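Local coordinates for protein E1 (Kluyveromyces marxianus, PDB 3VX6) that acts as an E1-like enzyme of autophagy, activating the ubiquitin-like proteins ATG8 and ATG12 for transfer to their conjugation targets, at residues V19-L32 / M125-Y138. Numbering follows the deposited sequence.
Sequences VDSSFFHELSRLKL and MISFADLKKYKFYY
F24 and F136 pass alongside each other, running in opposite senses, each laying its CB over a face of the other's ring: F136 CB lies 3.5 Å from the centroid of the F24 ring, and F24 CB lies 3.7 Å from the centroid of the F136 ring. The planes are inclined at 31°, and these reciprocal CH-pi contacts carry the pair. With CG anti to its carbonyl carbon (chi1 -78°), F24 also turns its ring edge toward the face of Y138, centroids 4.8 Å apart, which completes an aromatic cluster. The opposite face of F24 is covered by F23 from the same helix. F23 in turn forms an oblique Met-aromatic contact with M125, whose SD is 4.5 Å from the F23 ring centroid, and its ring stacks on that of F67. Further along the helix, L27 CD2 approaches A129 CB at 4.2 Å; near its C-terminal end, the extended chain of K31 brings NZ to A129 O for a weak 3.3 Å hydrogen bond. On the sheet side, S127 OG is held by N85, while I275 closes on F24 and Y138. Backbone bonds between F128 and Y137 tie the two strands together, and helix 21-32 lies at 79° to strand 125-130: a helix packed nearly perpendicular across an antiparallel beta hairpin of a mixed sheet, within the ATG7 N-terminal region.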
# COMPACT_ATOMS: atom_id res chain seq x y z
N VAL A 19 4.60 -1.00 -14.86
CA VAL A 19 5.88 -0.36 -15.08
C VAL A 19 6.12 -0.17 -16.57
O VAL A 19 6.50 -1.10 -17.29
CB VAL A 19 7.02 -1.17 -14.43
CG1 VAL A 19 6.67 -1.45 -12.98
CG2 VAL A 19 7.24 -2.46 -15.17
N ASP A 20 5.86 1.05 -17.03
CA ASP A 20 6.09 1.39 -18.42
C ASP A 20 7.59 1.23 -18.61
O ASP A 20 8.37 1.44 -17.67
CB ASP A 20 5.68 2.84 -18.69
CG ASP A 20 5.78 3.21 -20.15
OD1 ASP A 20 6.89 3.11 -20.73
OD2 ASP A 20 4.75 3.60 -20.74
N SER A 21 8.01 0.84 -19.82
CA SER A 21 9.43 0.67 -20.09
C SER A 21 10.15 1.95 -19.69
O SER A 21 11.34 1.91 -19.35
CB SER A 21 9.67 0.36 -21.57
OG SER A 21 9.39 1.48 -22.39
N SER A 22 9.42 3.06 -19.68
CA SER A 22 9.98 4.36 -19.32
C SER A 22 10.44 4.42 -17.87
O SER A 22 11.16 5.35 -17.49
CB SER A 22 8.96 5.46 -19.57
OG SER A 22 7.91 5.42 -18.62
N PHE A 23 10.01 3.46 -17.06
CA PHE A 23 10.40 3.41 -15.66
C PHE A 23 11.77 2.79 -15.55
O PHE A 23 12.62 3.26 -14.80
CB PHE A 23 9.42 2.56 -14.85
CG PHE A 23 9.85 2.34 -13.44
CD1 PHE A 23 10.59 1.21 -13.09
CD2 PHE A 23 9.53 3.26 -12.45
CE1 PHE A 23 10.98 1.01 -11.78
CE2 PHE A 23 9.92 3.06 -11.13
CZ PHE A 23 10.65 1.93 -10.79
N PHE A 24 11.98 1.70 -16.29
CA PHE A 24 13.26 1.02 -16.30
C PHE A 24 14.22 1.81 -17.15
O PHE A 24 15.43 1.70 -16.99
CB PHE A 24 13.11 -0.39 -16.85
CG PHE A 24 12.53 -1.33 -15.86
CD1 PHE A 24 11.34 -1.99 -16.11
CD2 PHE A 24 13.16 -1.53 -14.63
CE1 PHE A 24 10.78 -2.82 -15.16
CE2 PHE A 24 12.62 -2.36 -13.68
CZ PHE A 24 11.43 -3.00 -13.94
N HIS A 25 13.67 2.61 -18.06
CA HIS A 25 14.50 3.45 -18.88
C HIS A 25 14.99 4.50 -17.91
O HIS A 25 16.17 4.81 -17.87
CB HIS A 25 13.67 4.10 -19.99
CG HIS A 25 13.72 3.35 -21.30
ND1 HIS A 25 13.43 2.01 -21.40
CD2 HIS A 25 14.00 3.78 -22.55
CE1 HIS A 25 13.54 1.64 -22.67
NE2 HIS A 25 13.88 2.69 -23.38
N GLU A 26 14.08 5.01 -17.09
CA GLU A 26 14.44 6.02 -16.11
C GLU A 26 15.28 5.38 -15.02
O GLU A 26 16.24 5.99 -14.54
CB GLU A 26 13.17 6.65 -15.51
CG GLU A 26 13.43 7.74 -14.47
CD GLU A 26 14.19 8.95 -15.01
OE1 GLU A 26 14.51 8.99 -16.22
OE2 GLU A 26 14.48 9.87 -14.22
N LEU A 27 14.94 4.16 -14.62
CA LEU A 27 15.72 3.49 -13.59
C LEU A 27 17.11 3.36 -14.15
O LEU A 27 18.09 3.64 -13.47
CB LEU A 27 15.16 2.09 -13.29
CG LEU A 27 16.02 1.23 -12.35
CD1 LEU A 27 16.31 1.99 -11.06
CD2 LEU A 27 15.30 -0.07 -12.04
N SER A 28 17.19 2.95 -15.41
CA SER A 28 18.48 2.80 -16.07
C SER A 28 19.20 4.14 -16.00
O SER A 28 20.33 4.21 -15.53
CB SER A 28 18.28 2.40 -17.53
OG SER A 28 17.70 1.11 -17.64
N ARG A 29 18.53 5.19 -16.46
CA ARG A 29 19.11 6.52 -16.43
C ARG A 29 19.59 6.84 -15.02
O ARG A 29 20.76 7.16 -14.81
CB ARG A 29 18.07 7.56 -16.90
CG ARG A 29 17.61 7.39 -18.35
CD ARG A 29 16.23 8.00 -18.59
NE ARG A 29 15.54 7.36 -19.70
CZ ARG A 29 14.22 7.38 -19.89
NH1 ARG A 29 13.43 8.02 -19.03
NH2 ARG A 29 13.68 6.75 -20.93
N LEU A 30 18.70 6.73 -14.05
CA LEU A 30 19.05 7.01 -12.67
C LEU A 30 20.17 6.12 -12.14
O LEU A 30 21.05 6.58 -11.41
CB LEU A 30 17.82 6.90 -11.77
CG LEU A 30 16.83 8.06 -11.83
CD1 LEU A 30 15.63 7.71 -10.99
CD2 LEU A 30 17.47 9.34 -11.34
N LYS A 31 20.13 4.84 -12.49
CA LYS A 31 21.16 3.91 -12.05
C LYS A 31 22.44 4.24 -12.79
O LYS A 31 23.52 3.76 -12.45
CB LYS A 31 20.78 2.45 -12.34
CG LYS A 31 21.82 1.46 -11.85
CD LYS A 31 21.53 0.04 -12.29
CE LYS A 31 22.60 -0.91 -11.76
NZ LYS A 31 22.37 -2.31 -12.22
N LEU A 32 22.31 5.07 -13.82
CA LEU A 32 23.45 5.48 -14.62
C LEU A 32 23.90 6.89 -14.31
O LEU A 32 25.01 7.27 -14.68
CB LEU A 32 23.13 5.39 -16.11
CG LEU A 32 23.04 3.98 -16.69
CD1 LEU A 32 22.75 4.09 -18.18
CD2 LEU A 32 24.34 3.22 -16.44
N MET A 125 9.70 -1.88 -4.16
CA MET A 125 10.01 -2.64 -5.34
C MET A 125 11.46 -3.08 -5.28
O MET A 125 12.32 -2.30 -4.93
CB MET A 125 9.79 -1.77 -6.59
CG MET A 125 10.05 -2.48 -7.89
SD MET A 125 9.81 -1.40 -9.31
CE MET A 125 11.20 -1.91 -10.31
N ILE A 126 11.71 -4.34 -5.55
CA ILE A 126 13.09 -4.80 -5.59
C ILE A 126 13.26 -5.09 -7.07
O ILE A 126 12.31 -5.48 -7.75
CB ILE A 126 13.36 -6.07 -4.76
CG1 ILE A 126 12.38 -7.18 -5.14
CG2 ILE A 126 13.33 -5.71 -3.27
CD1 ILE A 126 12.69 -8.54 -4.51
N SER A 127 14.46 -4.88 -7.58
CA SER A 127 14.66 -5.12 -9.00
C SER A 127 16.11 -5.35 -9.33
O SER A 127 17.00 -5.19 -8.50
CB SER A 127 14.14 -3.92 -9.81
OG SER A 127 14.85 -2.72 -9.53
N PHE A 128 16.31 -5.76 -10.56
CA PHE A 128 17.63 -5.98 -11.09
C PHE A 128 17.52 -5.51 -12.51
O PHE A 128 16.80 -6.10 -13.32
CB PHE A 128 18.01 -7.45 -11.10
CG PHE A 128 19.31 -7.71 -11.80
CD1 PHE A 128 19.40 -8.67 -12.81
CD2 PHE A 128 20.44 -6.95 -11.49
CE1 PHE A 128 20.59 -8.88 -13.49
CE2 PHE A 128 21.63 -7.15 -12.16
CZ PHE A 128 21.71 -8.12 -13.17
N ALA A 129 18.19 -4.40 -12.79
CA ALA A 129 18.18 -3.85 -14.12
C ALA A 129 19.44 -4.37 -14.77
O ALA A 129 20.55 -3.95 -14.43
CB ALA A 129 18.18 -2.34 -14.06
N ASP A 130 19.27 -5.34 -15.67
CA ASP A 130 20.39 -5.92 -16.39
C ASP A 130 20.61 -5.05 -17.61
O ASP A 130 20.13 -5.34 -18.70
CB ASP A 130 20.07 -7.35 -16.83
CG ASP A 130 21.24 -8.01 -17.51
OD1 ASP A 130 21.13 -9.21 -17.85
OD2 ASP A 130 22.28 -7.33 -17.70
N LEU A 131 21.33 -3.96 -17.41
CA LEU A 131 21.60 -3.03 -18.49
C LEU A 131 22.51 -3.64 -19.56
O LEU A 131 22.81 -3.00 -20.57
CB LEU A 131 22.19 -1.75 -17.91
CG LEU A 131 21.39 -1.20 -16.72
CD1 LEU A 131 21.89 0.19 -16.35
CD2 LEU A 131 19.92 -1.14 -17.09
N LYS A 132 22.92 -4.89 -19.35
CA LYS A 132 23.78 -5.58 -20.31
C LYS A 132 22.91 -6.34 -21.30
O LYS A 132 22.72 -5.91 -22.44
CB LYS A 132 24.71 -6.56 -19.59
CG LYS A 132 25.52 -7.49 -20.50
CD LYS A 132 26.19 -8.60 -19.69
CE LYS A 132 26.97 -9.56 -20.58
NZ LYS A 132 27.66 -10.61 -19.77
N LYS A 133 22.36 -7.47 -20.85
CA LYS A 133 21.50 -8.30 -21.67
C LYS A 133 20.16 -7.60 -21.88
O LYS A 133 19.21 -8.16 -22.44
CB LYS A 133 21.32 -9.65 -20.98
CG LYS A 133 22.66 -10.24 -20.53
CD LYS A 133 22.54 -11.49 -19.66
CE LYS A 133 23.92 -11.87 -19.12
NZ LYS A 133 23.95 -13.17 -18.39
N TYR A 134 20.11 -6.34 -21.42
CA TYR A 134 18.95 -5.46 -21.50
C TYR A 134 17.63 -6.12 -21.07
O TYR A 134 16.65 -6.15 -21.81
CB TYR A 134 18.84 -4.88 -22.92
CG TYR A 134 18.02 -3.62 -22.97
CD1 TYR A 134 16.65 -3.65 -22.71
CD2 TYR A 134 18.61 -2.38 -23.23
CE1 TYR A 134 15.87 -2.49 -22.72
CE2 TYR A 134 17.83 -1.20 -23.23
CZ TYR A 134 16.46 -1.28 -22.97
OH TYR A 134 15.67 -0.15 -22.94
N LYS A 135 17.63 -6.65 -19.85
CA LYS A 135 16.48 -7.33 -19.27
C LYS A 135 16.32 -6.78 -17.86
O LYS A 135 17.29 -6.65 -17.12
CB LYS A 135 16.73 -8.84 -19.22
CG LYS A 135 17.19 -9.43 -20.55
CD LYS A 135 17.68 -10.87 -20.39
CE LYS A 135 18.27 -11.40 -21.70
NZ LYS A 135 18.87 -12.76 -21.53
N PHE A 136 15.09 -6.46 -17.49
CA PHE A 136 14.82 -5.89 -16.17
C PHE A 136 13.96 -6.75 -15.29
O PHE A 136 12.76 -6.83 -15.49
CB PHE A 136 14.17 -4.53 -16.33
CG PHE A 136 15.00 -3.57 -17.10
CD1 PHE A 136 15.77 -2.61 -16.43
CD2 PHE A 136 15.08 -3.65 -18.48
CE1 PHE A 136 16.60 -1.75 -17.13
CE2 PHE A 136 15.91 -2.79 -19.19
CZ PHE A 136 16.67 -1.84 -18.52
N TYR A 137 14.59 -7.39 -14.31
CA TYR A 137 13.89 -8.24 -13.36
C TYR A 137 13.42 -7.36 -12.20
O TYR A 137 14.19 -6.57 -11.66
CB TYR A 137 14.85 -9.31 -12.85
CG TYR A 137 15.54 -10.09 -13.95
CD1 TYR A 137 15.21 -11.42 -14.21
CD2 TYR A 137 16.50 -9.48 -14.76
CE1 TYR A 137 15.82 -12.13 -15.26
CE2 TYR A 137 17.12 -10.17 -15.81
CZ TYR A 137 16.77 -11.49 -16.05
OH TYR A 137 17.35 -12.17 -17.10
N TYR A 138 12.15 -7.47 -11.82
CA TYR A 138 11.66 -6.68 -10.70
C TYR A 138 10.54 -7.35 -9.96
O TYR A 138 9.92 -8.29 -10.45
CB TYR A 138 11.19 -5.31 -11.15
CG TYR A 138 10.02 -5.34 -12.08
CD1 TYR A 138 10.16 -5.81 -13.38
CD2 TYR A 138 8.77 -4.85 -11.68
CE1 TYR A 138 9.11 -5.80 -14.27
CE2 TYR A 138 7.69 -4.83 -12.57
CZ TYR A 138 7.88 -5.30 -13.86
OH TYR A 138 6.84 -5.29 -14.77